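PDB 6HMJ: putative PAS/PAC sensor protein from Nakamurella multipartita DSM 44233, which senses blue light through a flavin mononucleotide chromophore in a light-oxygen-voltage domain and mediates RNA binding and translational regulation, probably through its ANTAR domain. Local coordinates for residues L58-Q61 / A62-R66. Sequence-based numbering, arbitrary orientation.
Sequences LEWQ and AGLQR
Residues 58-61 and 62-66 are successive turns of one alpha helix, and four i-to-i+4 backbone hydrogen bonds join them: Ala62 N to Leu58 O, Gly63 N to Glu59 O, Leu64 N to Trp60 O and Gln65 N to Gln61 O, the last at 2.9 Å with an N-H...O angle of 167°. Among the side chains, the apolar contact is carried by Trp60 and Leu64. Four residues apart, the two leave the same face of the helix, and with CG anti to the backbone N in both (chi1 -159° in Trp60, 179° in Leu64) the indole and the leucine branch run side by side. They meet where the six-membered part of the indole passes the leucine: CZ3 of Trp60 is 3.8 Å from CD2 of Leu64, the methyl approaching the ring obliquely. On the outer side, the methyl CB of Ala62 rests 3.5 Å from Leu58 O, while CB and CG of Gln65 both pack at 3.6 Å against Gln61 O. The whole contact belongs to helix 54-70 of the N-terminal PAS domain, far from the flavin. Trp60 projects from the helix into a buried site against the antiparallel sheet that includes strands 11-18 and 74-82: its NE1 hydrogen-bonds to Thr92 OG1, its ring meets His78 edge-to-face, and it packs on Phe15 and Val76. Leu64 continues the same apolar face onto Leu17 of strand 11-18, while Val48 and Leu49 of helix 45-50 also pack against Trp60.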
ATOM      1  N   LEU A  58     -15.034  43.946 -39.722  1.00 85.18           N
ATOM      2  CA  LEU A  58     -14.480  45.295 -39.666  1.00 88.58           C
ATOM      3  C   LEU A  58     -13.014  45.277 -39.248  1.00 87.03           C
ATOM      4  O   LEU A  58     -12.184  45.968 -39.851  1.00 85.74           O
ATOM      5  CB  LEU A  58     -15.310  46.152 -38.712  1.00 93.70           C
ATOM      6  CG  LEU A  58     -16.722  46.494 -39.204  1.00 96.26           C
ATOM      7  CD1 LEU A  58     -17.491  47.278 -38.152  1.00 99.78           C
ATOM      8  CD2 LEU A  58     -16.672  47.280 -40.511  1.00 98.18           C
ATOM      9  N   GLU A  59     -12.672  44.495 -38.218  1.00 87.94           N
ATOM     10  CA  GLU A  59     -11.279  44.418 -37.786  1.00 86.42           C
ATOM     11  C   GLU A  59     -10.415  43.754 -38.848  1.00 81.84           C
ATOM     12  O   GLU A  59      -9.254  44.133 -39.045  1.00 80.08           O
ATOM     13  CB  GLU A  59     -11.174  43.646 -36.473  1.00 85.68           C
ATOM     14  CG  GLU A  59      -9.773  43.637 -35.875  1.00 87.07           C
ATOM     15  CD  GLU A  59      -9.643  42.680 -34.706  1.00 87.47           C
ATOM     16  OE1 GLU A  59     -10.687  42.279 -34.148  1.00 88.51           O
ATOM     17  OE2 GLU A  59      -8.500  42.316 -34.353  1.00 86.46           O
ATOM     18  N   TRP A  60     -10.967  42.754 -39.536  1.00 81.15           N
ATOM     19  CA  TRP A  60     -10.227  42.049 -40.577  1.00 80.81           C
ATOM     20  C   TRP A  60      -9.931  42.975 -41.752  1.00 82.90           C
ATOM     21  O   TRP A  60      -8.793  43.047 -42.232  1.00 82.75           O
ATOM     22  CB  TRP A  60     -11.030  40.826 -41.023  1.00 79.31           C
ATOM     23  CG  TRP A  60     -10.227  39.760 -41.695  1.00 77.16           C
ATOM     24  CD1 TRP A  60      -9.635  38.687 -41.096  1.00 74.68           C
ATOM     25  CD2 TRP A  60      -9.949  39.641 -43.096  1.00 77.38           C
ATOM     26  NE1 TRP A  60      -8.996  37.914 -42.033  1.00 72.78           N
ATOM     27  CE2 TRP A  60      -9.174  38.477 -43.269  1.00 74.75           C
ATOM     28  CE3 TRP A  60     -10.276  40.408 -44.219  1.00 79.82           C
ATOM     29  CZ2 TRP A  60      -8.719  38.063 -44.518  1.00 75.26           C
ATOM     30  CZ3 TRP A  60      -9.822  39.995 -45.458  1.00 80.21           C
ATOM     31  CH2 TRP A  60      -9.053  38.832 -45.597  1.00 78.08           C
ATOM     32  N   GLN A  61     -10.951  43.692 -42.227  1.00 85.99           N
ATOM     33  CA  GLN A  61     -10.755  44.666 -43.294  1.00 89.71           C
ATOM     34  C   GLN A  61      -9.684  45.684 -42.918  1.00 92.12           C
ATOM     35  O   GLN A  61      -8.787  45.982 -43.716  1.00 92.19           O
ATOM     36  CB  GLN A  61     -12.080  45.368 -43.592  1.00 93.15           C
ATOM     37  CG  GLN A  61     -12.939  44.665 -44.625  1.00 94.24           C
ATOM     38  CD  GLN A  61     -14.401  45.098 -44.583  1.00101.25           C
ATOM     39  OE1 GLN A  61     -15.266  44.419 -45.135  1.00102.13           O
ATOM     40  NE2 GLN A  61     -14.681  46.225 -43.932  1.00106.67           N
ATOM     41  N   ALA A  62      -9.760  46.226 -41.699  1.00 93.32           N
ATOM     42  CA  ALA A  62      -8.785  47.223 -41.271  1.00 97.55           C
ATOM     43  C   ALA A  62      -7.376  46.647 -41.265  1.00 97.24           C
ATOM     44  O   ALA A  62      -6.429  47.300 -41.721  1.00 98.74           O
ATOM     45  CB  ALA A  62      -9.152  47.756 -39.886  1.00100.42           C
ATOM     46  N   GLY A  63      -7.215  45.428 -40.744  1.00 94.87           N
ATOM     47  CA  GLY A  63      -5.903  44.803 -40.750  1.00 92.91           C
ATOM     48  C   GLY A  63      -5.355  44.626 -42.152  1.00 93.59           C
ATOM     49  O   GLY A  63      -4.156  44.794 -42.389  1.00 95.24           O
ATOM     50  N   LEU A  64      -6.224  44.283 -43.103  1.00 93.98           N
ATOM     51  CA  LEU A  64      -5.785  44.156 -44.489  1.00 95.65           C
ATOM     52  C   LEU A  64      -5.403  45.511 -45.071  1.00103.21           C
ATOM     53  O   LEU A  64      -4.381  45.631 -45.756  1.00105.02           O
ATOM     54  CB  LEU A  64      -6.881  43.497 -45.324  1.00 96.10           C
ATOM     55  CG  LEU A  64      -6.583  43.312 -46.812  1.00 99.15           C
ATOM     56  CD1 LEU A  64      -5.182  42.764 -47.032  1.00 98.22           C
ATOM     57  CD2 LEU A  64      -7.616  42.386 -47.435  1.00 98.01           C
ATOM     58  N   GLN A  65      -6.211  46.543 -44.814  1.00109.17           N
ATOM     59  CA  GLN A  65      -5.867  47.882 -45.279  1.00116.37           C
ATOM     60  C   GLN A  65      -4.626  48.409 -44.567  1.00118.20           C
ATOM     61  O   GLN A  65      -3.804  49.104 -45.174  1.00121.95           O
ATOM     62  CB  GLN A  65      -7.047  48.833 -45.072  1.00121.38           C
ATOM     63  CG  GLN A  65      -8.163  48.676 -46.093  1.00123.55           C
ATOM     64  CD  GLN A  65      -7.685  48.904 -47.512  1.00128.56           C
ATOM     65  OE1 GLN A  65      -6.751  49.671 -47.748  1.00132.80           O
ATOM     66  NE2 GLN A  65      -8.315  48.228 -48.466  1.00128.13           N
ATOM     67  N   ARG A  66      -4.470  48.085 -43.282  1.00112.54           N
ATOM     68  CA  ARG A  66      -3.313  48.562 -42.533  1.00112.61           C
ATOM     69  C   ARG A  66      -2.021  47.964 -43.077  1.00110.07           C
ATOM     70  O   ARG A  66      -1.036  48.681 -43.292  1.00113.79           O
ATOM     71  CB  ARG A  66      -3.476  48.228 -41.050  1.00110.73           C
ATOM     72  CG  ARG A  66      -2.239  48.510 -40.210  1.00112.87           C
ATOM     73  CD  ARG A  66      -2.548  48.490 -38.719  1.00113.87           C
ATOM     74  NE  ARG A  66      -3.425  47.380 -38.349  1.00110.38           N
ATOM     75  CZ  ARG A  66      -4.749  47.465 -38.225  1.00111.44           C
ATOM     76  NH1 ARG A  66      -5.449  46.391 -37.884  1.00107.65           N
ATOM     77  NH2 ARG A  66      -5.378  48.616 -38.438  1.00116.13           N
TER